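Local coordinates for enoyl-CoA hydratase (Geobacillus kaustophilus, PDB 2PPY), which probably catalyses the reversible hydration of enoyl-CoA thioesters in fatty acid beta-oxidation, as a hexameric member of the enoyl-CoA hydratase/isomerase family, at residues A[7-12]-A[37-42]; A[46-51]-A[100-105]; A[107-112]-A[188-193]; A[126-131]-A[182-187]. All blocks are in the same frame, centred on the assembly; numbering follows the deposited sequence.

Interaction 1: A[7-12]-A[37-42]; sequences KKQYLT and YKEFNA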
loop_
_atom_site.group_PDB
_atom_site.type_symbol
_atom_site.label_atom_id
_atom_site.label_comp_id
_atom_site.label_asym_id
_atom_site.label_seq_id
_atom_site.Cartn_x
_atom_site.Cartn_y
_atom_site.Cartn_z
ATOM N N LYS A 7 31.061 -20.769 19.204
ATOM C CA LYS A 7 30.405 -21.890 18.539
ATOM C C LYS A 7 29.252 -22.551 19.290
ATOM O O LYS A 7 29.143 -22.462 20.513
ATOM C CB LYS A 7 31.449 -22.963 18.221
ATOM C CG LYS A 7 32.773 -22.402 17.734
ATOM C CD LYS A 7 33.896 -23.412 17.885
ATOM C CE LYS A 7 35.242 -22.776 17.581
ATOM N NZ LYS A 7 36.372 -23.696 17.883
ATOM N N LYS A 8 28.398 -23.219 18.519
ATOM C CA LYS A 8 27.254 -23.963 19.031
ATOM C C LYS A 8 27.273 -25.282 18.265
ATOM O O LYS A 8 28.298 -25.633 17.683
ATOM C CB LYS A 8 25.944 -23.209 18.784
ATOM C CG LYS A 8 25.718 -22.048 19.747
ATOM C CD LYS A 8 24.311 -21.481 19.630
ATOM C CE LYS A 8 24.039 -20.452 20.720
ATOM N NZ LYS A 8 22.645 -19.927 20.672
ATOM N N GLN A 9 26.165 -26.014 18.251
ATOM C CA GLN A 9 26.148 -27.289 17.539
ATOM C C GLN A 9 25.635 -27.213 16.107
ATOM O O GLN A 9 26.035 -28.013 15.262
ATOM C CB GLN A 9 25.337 -28.331 18.315
ATOM C CG GLN A 9 23.996 -27.849 18.832
ATOM C CD GLN A 9 23.155 -28.988 19.381
ATOM O OE1 GLN A 9 23.686 -30.012 19.813
ATOM N NE2 GLN A 9 21.838 -28.810 19.376
ATOM N N TYR A 10 24.760 -26.253 15.829
ATOM C CA TYR A 10 24.197 -26.104 14.490
ATOM C C TYR A 10 24.955 -25.088 13.647
ATOM O O TYR A 10 24.959 -25.166 12.417
ATOM C CB TYR A 10 22.735 -25.671 14.577
ATOM C CG TYR A 10 21.804 -26.698 15.170
ATOM C CD1 TYR A 10 21.286 -27.729 14.391
ATOM C CD2 TYR A 10 21.417 -26.624 16.504
ATOM C CE1 TYR A 10 20.398 -28.660 14.927
ATOM C CE2 TYR A 10 20.533 -27.548 17.048
ATOM C CZ TYR A 10 20.026 -28.561 16.257
ATOM O OH TYR A 10 19.142 -29.468 16.793
ATOM N N LEU A 11 25.595 -24.130 14.306
ATOM C CA LEU A 11 26.317 -23.098 13.584
ATOM C C LEU A 11 27.400 -22.458 14.437
ATOM O O LEU A 11 27.392 -22.582 15.661
ATOM C CB LEU A 11 25.318 -22.033 13.100
ATOM C CG LEU A 11 25.251 -20.592 13.639
ATOM C CD1 LEU A 11 23.930 -19.986 13.177
ATOM C CD2 LEU A 11 25.310 -20.534 15.152
ATOM N N THR A 12 28.322 -21.764 13.776
ATOM C CA THR A 12 29.411 -21.072 14.451
ATOM C C THR A 12 29.528 -19.650 13.908
ATOM O O THR A 12 29.419 -19.423 12.702
ATOM C CB THR A 12 30.756 -21.802 14.236
ATOM O OG1 THR A 12 30.700 -23.092 14.851
ATOM C CG2 THR A 12 31.902 -21.010 14.844
ATOM N N TYR A 37 16.989 -22.586 13.958
ATOM C CA TYR A 37 16.515 -21.215 13.825
ATOM C C TYR A 37 16.592 -20.434 15.122
ATOM O O TYR A 37 16.765 -19.216 15.104
ATOM C CB TYR A 37 15.097 -21.196 13.254
ATOM C CG TYR A 37 15.091 -20.851 11.778
ATOM C CD1 TYR A 37 15.360 -19.549 11.351
ATOM C CD2 TYR A 37 14.881 -21.832 10.807
ATOM C CE1 TYR A 37 15.421 -19.230 9.994
ATOM C CE2 TYR A 37 14.941 -21.523 9.445
ATOM C CZ TYR A 37 15.211 -20.219 9.048
ATOM O OH TYR A 37 15.261 -19.900 7.709
ATOM N N LYS A 38 16.479 -21.130 16.249
ATOM C CA LYS A 38 16.579 -20.458 17.536
ATOM C C LYS A 38 18.015 -19.958 17.686
ATOM O O LYS A 38 18.249 -18.879 18.225
ATOM C CB LYS A 38 16.200 -21.419 18.669
ATOM C CG LYS A 38 14.721 -21.787 18.651
ATOM C CD LYS A 38 14.382 -22.955 19.562
ATOM C CE LYS A 38 14.618 -22.632 21.021
ATOM N NZ LYS A 38 14.220 -23.782 21.881
ATOM N N GLU A 39 18.971 -20.732 17.175
ATOM C CA GLU A 39 20.374 -20.338 17.239
ATOM C C GLU A 39 20.674 -19.246 16.214
ATOM O O GLU A 39 21.406 -18.300 16.504
ATOM C CB GLU A 39 21.295 -21.537 16.984
ATOM C CG GLU A 39 21.133 -22.691 17.970
ATOM C CD GLU A 39 22.336 -23.622 17.974
ATOM O OE1 GLU A 39 22.812 -23.987 16.881
ATOM O OE2 GLU A 39 22.805 -23.993 19.070
ATOM N N PHE A 40 20.109 -19.378 15.017
ATOM C CA PHE A 40 20.321 -18.387 13.963
ATOM C C PHE A 40 19.754 -17.040 14.420
ATOM O O PHE A 40 20.355 -15.986 14.185
ATOM C CB PHE A 40 19.638 -18.827 12.662
ATOM C CG PHE A 40 20.037 -18.011 11.461
ATOM C CD1 PHE A 40 21.360 -17.981 11.036
ATOM C CD2 PHE A 40 19.094 -17.273 10.756
ATOM C CE1 PHE A 40 21.739 -17.232 9.921
ATOM C CE2 PHE A 40 19.462 -16.519 9.639
ATOM C CZ PHE A 40 20.788 -16.497 9.225
ATOM N N ASN A 41 18.598 -17.086 15.078
ATOM C CA ASN A 41 17.956 -15.882 15.599
ATOM C C ASN A 41 18.847 -15.222 16.650
ATOM O O ASN A 41 18.994 -14.001 16.676
ATOM C CB ASN A 41 16.612 -16.233 16.240
ATOM C CG ASN A 41 15.912 -15.018 16.811
ATOM O OD1 ASN A 41 15.483 -14.131 16.076
ATOM N ND2 ASN A 41 15.806 -14.966 18.130
ATOM N N ALA A 42 19.434 -16.038 17.522
ATOM C CA ALA A 42 20.318 -15.529 18.572
ATOM C C ALA A 42 21.549 -14.858 17.969
ATOM O O ALA A 42 22.014 -13.834 18.470
ATOM C CB ALA A 42 20.743 -16.662 19.497
#
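Tyr10 and Glu39 mark the closest passage of the two backbones, with CA atoms 7.4 Å apart where the hairpin turn between strands 4-7 and 11-16 rides over the flank of helix 34-48. The turn is closed by the backbone bond from Lys8 N to Leu11 O, 3.1 Å. Glu39 makes the largest single contribution. Its chain runs extended beyond CG, which is anti to the carbonyl carbon (chi1 -60°), and this brings the carboxylate up to the turn, beside Lys8 and Tyr10. Tyr10 N points at Glu39 OE1 as a bent hydrogen bond, although the position of that oxygen is somewhat doubtful. The Tyr10 ring offers its edge to the carboxylate, with the two planes nearly perpendicular (89°) and Tyr10 CD2 3.5 Å from Glu39 CD. Lys8, poorly ordered, comes from the opposite direction and lays its methylenes against the acid. Lys8 NZ ends 4.0 Å from Ala42 CB. It remains 4.4 Å from Glu39 OE2, too far for a salt bridge though the opposite charges are still near. On the buried side, Leu11 CD1 meets the edge of the Phe40 ring at Phe40 CD1, 3.9 Å away, and both side chains also touch Ile22 of strand 19-24. The contact thus packs the hairpin at the edge of the crotonase-fold sheet on helix 34-48, the helix of the beta-alpha-beta crossover between parallel strands 19-24 and 55-60.

Interaction 2: A[46-51]-A[100-105]; sequences DIRFDP and SPQVYI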
loop_
_atom_site.group_PDB
_atom_site.type_symbol
_atom_site.label_atom_id
_atom_site.label_comp_id
_atom_site.label_asym_id
_atom_site.label_seq_id
_atom_site.Cartn_x
_atom_site.Cartn_y
_atom_site.Cartn_z
ATOM N N ASP A 46 22.634 -11.089 18.575
ATOM C CA ASP A 46 23.983 -10.835 19.067
ATOM C C ASP A 46 24.717 -9.855 18.163
ATOM O O ASP A 46 25.270 -8.861 18.629
ATOM C CB ASP A 46 24.790 -12.128 19.127
ATOM C CG ASP A 46 26.237 -11.881 19.508
ATOM O OD1 ASP A 46 26.488 -11.537 20.681
ATOM O OD2 ASP A 46 27.121 -12.014 18.634
ATOM N N ILE A 47 24.722 -10.150 16.867
ATOM C CA ILE A 47 25.398 -9.308 15.894
ATOM C C ILE A 47 24.837 -7.891 15.856
ATOM O O ILE A 47 25.591 -6.929 15.688
ATOM C CB ILE A 47 25.341 -9.946 14.489
ATOM C CG1 ILE A 47 26.119 -11.268 14.503
ATOM C CG2 ILE A 47 25.931 -8.996 13.455
ATOM C CD1 ILE A 47 26.006 -12.087 13.240
ATOM N N ARG A 48 23.519 -7.762 16.019
ATOM C CA ARG A 48 22.870 -6.451 16.016
ATOM C C ARG A 48 23.414 -5.578 17.139
ATOM O O ARG A 48 23.705 -4.402 16.941
ATOM C CB ARG A 48 21.357 -6.587 16.224
ATOM C CG ARG A 48 20.522 -6.883 14.996
ATOM C CD ARG A 48 19.074 -7.063 15.439
ATOM N NE ARG A 48 18.117 -7.116 14.338
ATOM C CZ ARG A 48 16.800 -7.112 14.513
ATOM N NH1 ARG A 48 16.298 -7.058 15.740
ATOM N NH2 ARG A 48 15.984 -7.152 13.470
ATOM N N PHE A 49 23.533 -6.159 18.329
ATOM C CA PHE A 49 24.015 -5.424 19.488
ATOM C C PHE A 49 25.530 -5.266 19.512
ATOM O O PHE A 49 26.090 -4.792 20.499
ATOM C CB PHE A 49 23.526 -6.103 20.772
ATOM C CG PHE A 49 22.110 -5.754 21.137
ATOM C CD1 PHE A 49 21.840 -4.689 21.995
ATOM C CD2 PHE A 49 21.042 -6.478 20.616
ATOM C CE1 PHE A 49 20.531 -4.352 22.331
ATOM C CE2 PHE A 49 19.728 -6.149 20.945
ATOM C CZ PHE A 49 19.473 -5.083 21.804
ATOM N N ASP A 50 26.188 -5.660 18.427
ATOM C CA ASP A 50 27.640 -5.541 18.324
ATOM C C ASP A 50 27.960 -4.465 17.288
ATOM O O ASP A 50 28.034 -4.749 16.096
ATOM C CB ASP A 50 28.254 -6.871 17.888
ATOM C CG ASP A 50 29.772 -6.865 17.964
ATOM O OD1 ASP A 50 30.366 -5.768 17.961
ATOM O OD2 ASP A 50 30.369 -7.960 18.014
ATOM N N PRO A 51 28.172 -3.218 17.740
ATOM C CA PRO A 51 28.482 -2.040 16.922
ATOM C C PRO A 51 29.623 -2.198 15.920
ATOM O O PRO A 51 29.651 -1.524 14.891
ATOM C CB PRO A 51 28.806 -0.971 17.964
ATOM C CG PRO A 51 28.015 -1.394 19.145
ATOM C CD PRO A 51 28.249 -2.876 19.170
ATOM N N SER A 100 18.090 -5.184 10.123
ATOM C CA SER A 100 19.413 -5.087 10.750
ATOM C C SER A 100 20.367 -4.090 10.084
ATOM O O SER A 100 20.336 -3.897 8.871
ATOM C CB SER A 100 20.073 -6.469 10.786
ATOM O OG SER A 100 19.289 -7.389 11.528
ATOM N N PRO A 101 21.248 -3.459 10.878
ATOM C CA PRO A 101 22.204 -2.485 10.347
ATOM C C PRO A 101 23.227 -3.101 9.401
ATOM O O PRO A 101 23.683 -2.441 8.468
ATOM C CB PRO A 101 22.881 -1.927 11.606
ATOM C CG PRO A 101 21.904 -2.203 12.701
ATOM C CD PRO A 101 21.379 -3.567 12.339
ATOM N N GLN A 102 23.591 -4.357 9.653
ATOM C CA GLN A 102 24.585 -5.053 8.835
ATOM C C GLN A 102 24.043 -5.511 7.496
ATOM O O GLN A 102 22.860 -5.825 7.368
ATOM C CB GLN A 102 25.120 -6.310 9.537
ATOM C CG GLN A 102 25.878 -6.108 10.830
ATOM C CD GLN A 102 24.962 -5.878 12.009
ATOM O OE1 GLN A 102 23.804 -6.304 12.006
ATOM N NE2 GLN A 102 25.483 -5.218 13.037
ATOM N N VAL A 103 24.929 -5.568 6.508
ATOM C CA VAL A 103 24.570 -6.048 5.187
ATOM C C VAL A 103 24.747 -7.563 5.251
ATOM O O VAL A 103 25.827 -8.058 5.586
ATOM C CB VAL A 103 25.502 -5.467 4.100
ATOM C CG1 VAL A 103 25.276 -6.176 2.771
ATOM C CG2 VAL A 103 25.246 -3.979 3.947
ATOM N N TYR A 104 23.680 -8.296 4.955
ATOM C CA TYR A 104 23.728 -9.752 4.972
ATOM C C TYR A 104 23.965 -10.332 3.575
ATOM O O TYR A 104 23.204 -10.074 2.644
ATOM C CB TYR A 104 22.429 -10.313 5.562
ATOM C CG TYR A 104 22.440 -10.428 7.075
ATOM C CD1 TYR A 104 22.564 -9.298 7.885
ATOM C CD2 TYR A 104 22.361 -11.675 7.693
ATOM C CE1 TYR A 104 22.613 -9.411 9.279
ATOM C CE2 TYR A 104 22.409 -11.798 9.079
ATOM C CZ TYR A 104 22.536 -10.667 9.864
ATOM O OH TYR A 104 22.601 -10.801 11.226
ATOM N N ILE A 105 25.030 -11.115 3.441
ATOM C CA ILE A 105 25.380 -11.732 2.167
ATOM C C ILE A 105 25.336 -13.249 2.299
ATOM O O ILE A 105 25.940 -13.816 3.209
ATOM C CB ILE A 105 26.809 -11.341 1.721
ATOM C CG1 ILE A 105 26.964 -9.821 1.723
ATOM C CG2 ILE A 105 27.097 -11.894 0.319
ATOM C CD1 ILE A 105 28.377 -9.368 1.417
#
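Arg48 and Ser100 bring the backbones nearest, CA to CA 6.4 Å, where the end of helix 34-48 passes the short loop that turns from helix 80-99 into strand 103-108. Both helices lead into parallel strands of the central crotonase-fold sheet, so the contact joins two successive crossovers at their helix-to-strand turns. The Ile47 carbonyl closes the end of the first helix by accepting from Asp50 N at 3.1 Å. Beside it, the Gln102 side chain bends at chi2 (79°) and turns the face of its amide to the Ile47 branch methyl, Ile47 CG2 sitting above Gln102 CD at 3.6 Å. The amide nitrogen of Gln102 is bonded to Ile53 O, which helps to fix the rotation of the group. Tyr104 points against Ile47 and brings its OH to Ile47 CD1, 4.2 Å, so that both branches of this isoleucine face the 100-105 segment. Asp50 turns to Lys15, with which it forms a salt bridge. Arg48 stays extended from CG to NE, carrying its head past Pro101 to the subunit boundary, where NH1 pairs with Glu92 of the second subunit and NH2 bonds Lys96 O. Ser100 OG, itself bonded to Lys96 O, lies at the guanidinium edge, 3° out of its plane, and accepts from Arg48 NE at 3.1 Å in an almost straight bond.

Interaction 3: A[107-112]-A[188-193]; sequences CLEGHT and FPQAET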
loop_
_atom_site.group_PDB
_atom_site.type_symbol
_atom_site.label_atom_id
_atom_site.label_comp_id
_atom_site.label_asym_id
_atom_site.label_seq_id
_atom_site.Cartn_x
_atom_site.Cartn_y
_atom_site.Cartn_z
ATOM N N CYS A 107 26.572 -16.623 1.036
ATOM C CA CYS A 107 27.656 -17.188 0.241
ATOM C C CYS A 107 27.238 -18.598 -0.155
ATOM O O CYS A 107 27.379 -19.537 0.625
ATOM C CB CYS A 107 28.951 -17.236 1.056
ATOM S SG CYS A 107 30.405 -17.743 0.091
ATOM N N LEU A 108 26.729 -18.743 -1.374
ATOM C CA LEU A 108 26.254 -20.036 -1.846
ATOM C C LEU A 108 27.316 -20.856 -2.581
ATOM O O LEU A 108 27.715 -20.526 -3.701
ATOM C CB LEU A 108 25.028 -19.817 -2.736
ATOM C CG LEU A 108 23.947 -18.925 -2.105
ATOM C CD1 LEU A 108 22.825 -18.687 -3.115
ATOM C CD2 LEU A 108 23.397 -19.577 -0.831
ATOM N N GLU A 109 27.765 -21.933 -1.941
ATOM C CA GLU A 109 28.782 -22.803 -2.521
ATOM C C GLU A 109 28.246 -24.189 -2.851
ATOM O O GLU A 109 28.949 -25.006 -3.441
ATOM C CB GLU A 109 29.973 -22.930 -1.572
ATOM C CG GLU A 109 30.818 -21.675 -1.470
ATOM C CD GLU A 109 31.897 -21.790 -0.414
ATOM O OE1 GLU A 109 31.557 -21.768 0.787
ATOM O OE2 GLU A 109 33.084 -21.911 -0.784
ATOM N N GLY A 110 27.001 -24.452 -2.468
ATOM C CA GLY A 110 26.402 -25.747 -2.745
ATOM C C GLY A 110 24.920 -25.624 -3.034
ATOM O O GLY A 110 24.408 -24.523 -3.216
ATOM N N HIS A 111 24.227 -26.757 -3.078
ATOM C CA HIS A 111 22.796 -26.764 -3.343
ATOM C C HIS A 111 22.074 -25.819 -2.394
ATOM O O HIS A 111 22.268 -25.876 -1.176
ATOM C CB HIS A 111 22.231 -28.179 -3.191
ATOM C CG HIS A 111 22.726 -29.144 -4.224
ATOM N ND1 HIS A 111 23.311 -30.349 -3.898
ATOM C CD2 HIS A 111 22.722 -29.081 -5.576
ATOM C CE1 HIS A 111 23.648 -30.986 -5.008
ATOM N NE2 HIS A 111 23.302 -30.239 -6.036
ATOM N N THR A 112 21.241 -24.954 -2.970
ATOM C CA THR A 112 20.465 -23.970 -2.218
ATOM C C THR A 112 19.007 -24.128 -2.632
ATOM O O THR A 112 18.543 -23.460 -3.554
ATOM C CB THR A 112 20.936 -22.533 -2.548
ATOM O OG1 THR A 112 22.339 -22.420 -2.284
ATOM C CG2 THR A 112 20.196 -21.513 -1.706
ATOM N N PHE A 188 30.695 -16.588 -8.959
ATOM C CA PHE A 188 32.154 -16.623 -8.928
ATOM C C PHE A 188 32.690 -18.016 -9.250
ATOM O O PHE A 188 31.961 -19.012 -9.156
ATOM C CB PHE A 188 32.676 -16.245 -7.536
ATOM C CG PHE A 188 32.263 -14.879 -7.050
ATOM C CD1 PHE A 188 32.455 -13.747 -7.838
ATOM C CD2 PHE A 188 31.757 -14.719 -5.759
ATOM C CE1 PHE A 188 32.166 -12.474 -7.337
ATOM C CE2 PHE A 188 31.467 -13.455 -5.252
ATOM C CZ PHE A 188 31.667 -12.331 -6.042
ATOM N N PRO A 189 33.970 -18.103 -9.652
ATOM C CA PRO A 189 34.547 -19.417 -9.954
ATOM C C PRO A 189 34.461 -20.181 -8.631
ATOM O O PRO A 189 34.857 -19.657 -7.590
ATOM C CB PRO A 189 35.988 -19.084 -10.332
ATOM C CG PRO A 189 35.865 -17.734 -10.955
ATOM C CD PRO A 189 34.900 -17.022 -10.028
ATOM N N GLN A 190 33.941 -21.402 -8.671
ATOM C CA GLN A 190 33.764 -22.212 -7.467
ATOM C C GLN A 190 34.823 -22.074 -6.368
ATOM O O GLN A 190 34.506 -21.705 -5.239
ATOM C CB GLN A 190 33.630 -23.686 -7.852
ATOM C CG GLN A 190 33.075 -24.582 -6.748
ATOM C CD GLN A 190 31.648 -24.220 -6.348
ATOM O OE1 GLN A 190 30.813 -23.908 -7.198
ATOM N NE2 GLN A 190 31.360 -24.280 -5.051
ATOM N N ALA A 191 36.078 -22.366 -6.692
ATOM C CA ALA A 191 37.148 -22.306 -5.701
ATOM C C ALA A 191 37.491 -20.908 -5.191
ATOM O O ALA A 191 38.272 -20.764 -4.252
ATOM C CB ALA A 191 38.400 -22.974 -6.265
ATOM N N GLU A 192 36.908 -19.882 -5.799
ATOM C CA GLU A 192 37.182 -18.508 -5.392
ATOM C C GLU A 192 35.965 -17.835 -4.759
ATOM O O GLU A 192 36.016 -16.659 -4.393
ATOM C CB GLU A 192 37.624 -17.696 -6.607
ATOM C CG GLU A 192 38.856 -18.241 -7.306
ATOM C CD GLU A 192 39.036 -17.664 -8.695
ATOM O OE1 GLU A 192 39.012 -16.420 -8.832
ATOM O OE2 GLU A 192 39.201 -18.456 -9.646
ATOM N N THR A 193 34.878 -18.586 -4.616
ATOM C CA THR A 193 33.642 -18.041 -4.065
ATOM C C THR A 193 33.786 -17.383 -2.699
ATOM O O THR A 193 33.390 -16.228 -2.519
ATOM C CB THR A 193 32.554 -19.125 -4.008
ATOM O OG1 THR A 193 32.330 -19.628 -5.329
ATOM C CG2 THR A 193 31.248 -18.553 -3.473
HETATM O O HOH W 1 34.965 -21.018 -2.384
#
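Gln190 starts with CG trans to its own nitrogen (chi1 -164°) and then folds at chi2 (63°), a shape that swings the amide back onto the carbonyl of Glu109. There NE2 donates to Glu109 O at 3.0 Å, approaching somewhat bent (136° at the hydrogen) and tilted out of the carbonyl plane. Thr193 divides its two branches: CG2, opposite the backbone N, packs on Glu109 CG at 3.7 Å and on Cys107 SG at 3.8 Å, while OG1 turns back to donate to Gln190 O at 3.0 Å. Thr193 N reaches the same oxygen from the same face. A water adds a third bond to it and donates its other proton to Glu109 OE2 at 2.6 Å, bridging the segments, and Glu109 OE1 forms a salt bridge with Arg194 at the start of helix 193-205. The other end of the Gln190 amide, OE1, accepts from Glu131 N. The loop after strand 186-188 is thus tied to the end of strand 103-108 by polar bonds next to the small contact that Thr193 CG2 makes. With an arginine and a donating water on its two oxygens, the Glu109 carboxylate is probably kept ionised.

Interaction 4: A[126-131]-A[182-187]; sequences RFMGDE and GLVNRV
Phe127 and Met128 pair in parallel with Arg186 and Val187, adding strand 186-188 to the edge of the central crotonase-fold sheet beside strand 125-129. In the pairing, the backbone N of Met128, present as selenomethionine, donates to Arg186 O at 2.9 Å, nearly straight at 171°. One step back, Arg126 O takes Asn185 N at 2.7 Å, with a weak second bond from Arg186 N. Asn185 OD1 takes the place of a backbone carbonyl, accepting from Arg126 N at 2.9 Å, while its ND2 bonds Ser161 of the third subunit. All three nitrogens of the Arg126 guanidinium find acceptors. NE donates to Leu183 O at 3.0 Å, in the plane of the group, NH1 serves Cys123 O and Ala120 O, and NH2 gives to a water at 2.8 Å. Arg186 spends NH1 on its neighbour Asn185 O and on a salt bridge with Asp165 of the third subunit, and its methylenes lie beside the Phe127 ring, Arg186 CB to Phe127 CD1 3.5 Å. Further along, Asp130 OD2 bonds Gln190 N, and Asp130 CB rests on Val187 CG1. Val187 CA brings its hydrogen to Met128 O, the carbon and oxygen 3.1 Å apart.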
loop_
_atom_site.group_PDB
_atom_site.type_symbol
_atom_site.label_atom_id
_atom_site.label_comp_id
_atom_site.label_asym_id
_atom_site.label_seq_id
_atom_site.Cartn_x
_atom_site.Cartn_y
_atom_site.Cartn_z
ATOM N N ARG A 126 23.168 -12.223 -2.674
ATOM C CA ARG A 126 23.443 -13.644 -2.858
ATOM C C ARG A 126 24.555 -13.851 -3.884
ATOM O O ARG A 126 24.420 -13.431 -5.031
ATOM C CB ARG A 126 22.174 -14.365 -3.327
ATOM C CG ARG A 126 21.088 -14.490 -2.256
ATOM C CD ARG A 126 19.709 -14.606 -2.891
ATOM N NE ARG A 126 19.327 -13.349 -3.530
ATOM C CZ ARG A 126 18.995 -12.245 -2.865
ATOM N NH1 ARG A 126 18.988 -12.242 -1.536
ATOM N NH2 ARG A 126 18.691 -11.136 -3.525
ATOM N N PHE A 127 25.653 -14.479 -3.460
ATOM C CA PHE A 127 26.790 -14.772 -4.345
ATOM C C PHE A 127 26.891 -16.292 -4.444
ATOM O O PHE A 127 26.886 -16.983 -3.427
ATOM C CB PHE A 127 28.107 -14.212 -3.780
ATOM C CG PHE A 127 28.126 -12.707 -3.607
ATOM C CD1 PHE A 127 27.216 -11.888 -4.278
ATOM C CD2 PHE A 127 29.073 -12.107 -2.777
ATOM C CE1 PHE A 127 27.246 -10.491 -4.117
ATOM C CE2 PHE A 127 29.114 -10.714 -2.609
ATOM C CZ PHE A 127 28.198 -9.905 -3.284
HETATM N N MSE A 128 26.994 -16.820 -5.659
HETATM C CA MSE A 128 27.049 -18.268 -5.839
HETATM C C MSE A 128 28.220 -18.774 -6.683
HETATM O O MSE A 128 28.660 -18.099 -7.611
HETATM C CB MSE A 128 25.725 -18.730 -6.451
HETATM C CG MSE A 128 25.553 -20.228 -6.593
HETATM SE SE MSE A 128 23.694 -20.642 -6.938
HETATM C CE MSE A 128 23.472 -22.142 -5.737
ATOM N N GLY A 129 28.712 -19.969 -6.352
ATOM C CA GLY A 129 29.818 -20.559 -7.093
ATOM C C GLY A 129 29.354 -21.120 -8.426
ATOM O O GLY A 129 28.228 -21.610 -8.523
ATOM N N ASP A 130 30.207 -21.078 -9.451
ATOM C CA ASP A 130 29.785 -21.573 -10.760
ATOM C C ASP A 130 29.561 -23.080 -10.862
ATOM O O ASP A 130 29.160 -23.578 -11.909
ATOM C CB ASP A 130 30.733 -21.087 -11.874
ATOM C CG ASP A 130 32.172 -21.543 -11.689
ATOM O OD1 ASP A 130 33.010 -21.128 -12.514
ATOM O OD2 ASP A 130 32.474 -22.299 -10.743
ATOM N N GLU A 131 29.801 -23.796 -9.769
ATOM C CA GLU A 131 29.585 -25.239 -9.734
ATOM C C GLU A 131 28.838 -25.584 -8.444
ATOM O O GLU A 131 28.849 -26.730 -7.993
ATOM C CB GLU A 131 30.923 -25.990 -9.772
ATOM C CG GLU A 131 31.765 -25.723 -11.012
ATOM C CD GLU A 131 33.001 -26.610 -11.081
ATOM O OE1 GLU A 131 32.844 -27.845 -11.198
ATOM O OE2 GLU A 131 34.131 -26.077 -11.018
ATOM N N GLY A 182 18.283 -12.728 -12.117
ATOM C CA GLY A 182 18.433 -11.887 -10.941
ATOM C C GLY A 182 18.250 -12.591 -9.608
ATOM O O GLY A 182 18.082 -11.933 -8.583
ATOM N N LEU A 183 18.288 -13.920 -9.610
ATOM C CA LEU A 183 18.129 -14.685 -8.374
ATOM C C LEU A 183 19.360 -14.530 -7.476
ATOM O O LEU A 183 19.254 -14.571 -6.251
ATOM C CB LEU A 183 17.909 -16.166 -8.688
ATOM C CG LEU A 183 16.901 -16.929 -7.818
ATOM C CD1 LEU A 183 17.229 -18.410 -7.886
ATOM C CD2 LEU A 183 16.937 -16.457 -6.381
ATOM N N VAL A 184 20.532 -14.385 -8.091
ATOM C CA VAL A 184 21.777 -14.175 -7.347
ATOM C C VAL A 184 22.385 -12.913 -7.930
ATOM O O VAL A 184 22.051 -12.541 -9.057
ATOM C CB VAL A 184 22.784 -15.355 -7.511
ATOM C CG1 VAL A 184 22.156 -16.641 -6.995
ATOM C CG2 VAL A 184 23.212 -15.506 -8.977
ATOM N N ASN A 185 23.262 -12.254 -7.173
ATOM C CA ASN A 185 23.905 -11.021 -7.638
ATOM C C ASN A 185 25.267 -11.247 -8.287
ATOM O O ASN A 185 25.743 -10.407 -9.050
ATOM C CB ASN A 185 24.090 -10.042 -6.479
ATOM C CG ASN A 185 22.808 -9.795 -5.721
ATOM O OD1 ASN A 185 22.394 -10.609 -4.896
ATOM N ND2 ASN A 185 22.162 -8.669 -6.007
ATOM N N ARG A 186 25.897 -12.370 -7.968
ATOM C CA ARG A 186 27.211 -12.690 -8.513
ATOM C C ARG A 186 27.406 -14.188 -8.628
ATOM O O ARG A 186 26.881 -14.957 -7.825
ATOM C CB ARG A 186 28.321 -12.165 -7.599
ATOM C CG ARG A 186 28.357 -10.674 -7.383
ATOM C CD ARG A 186 29.225 -9.982 -8.408
ATOM N NE ARG A 186 29.488 -8.605 -8.008
ATOM C CZ ARG A 186 28.554 -7.667 -7.901
ATOM N NH1 ARG A 186 27.285 -7.955 -8.174
ATOM N NH2 ARG A 186 28.884 -6.447 -7.507
ATOM N N VAL A 187 28.166 -14.594 -9.636
ATOM C CA VAL A 187 28.512 -15.994 -9.829
ATOM C C VAL A 187 30.029 -15.972 -9.931
ATOM O O VAL A 187 30.583 -15.378 -10.856
ATOM C CB VAL A 187 27.912 -16.587 -11.120
ATOM C CG1 VAL A 187 28.654 -17.877 -11.489
ATOM C CG2 VAL A 187 26.434 -16.900 -10.907
HETATM O O HOH W 2 19.917 -11.451 -6.028
#

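All four contacts reach one central sheet. Interaction 1 is the most peripheral in character, with a poorly ordered lysine on the surface; interaction 2, further along the same helix 34-48, is buried. Both depend on side chains, a carboxylate in interaction 1, a guanidinium-to-serine bond and an amide over a methyl in interaction 2. Interaction 3, also buried, relies on a side-chain amide and a water, whereas the partly buried interaction 4, nested in its chain loop, is strand pairing through a short run of backbone bonds. Leu108 N to Phe127 O, 2.7 Å, probably bonds these two. Arg48 of interaction 2 and Arg186 of interaction 4 each form a salt bridge with another subunit.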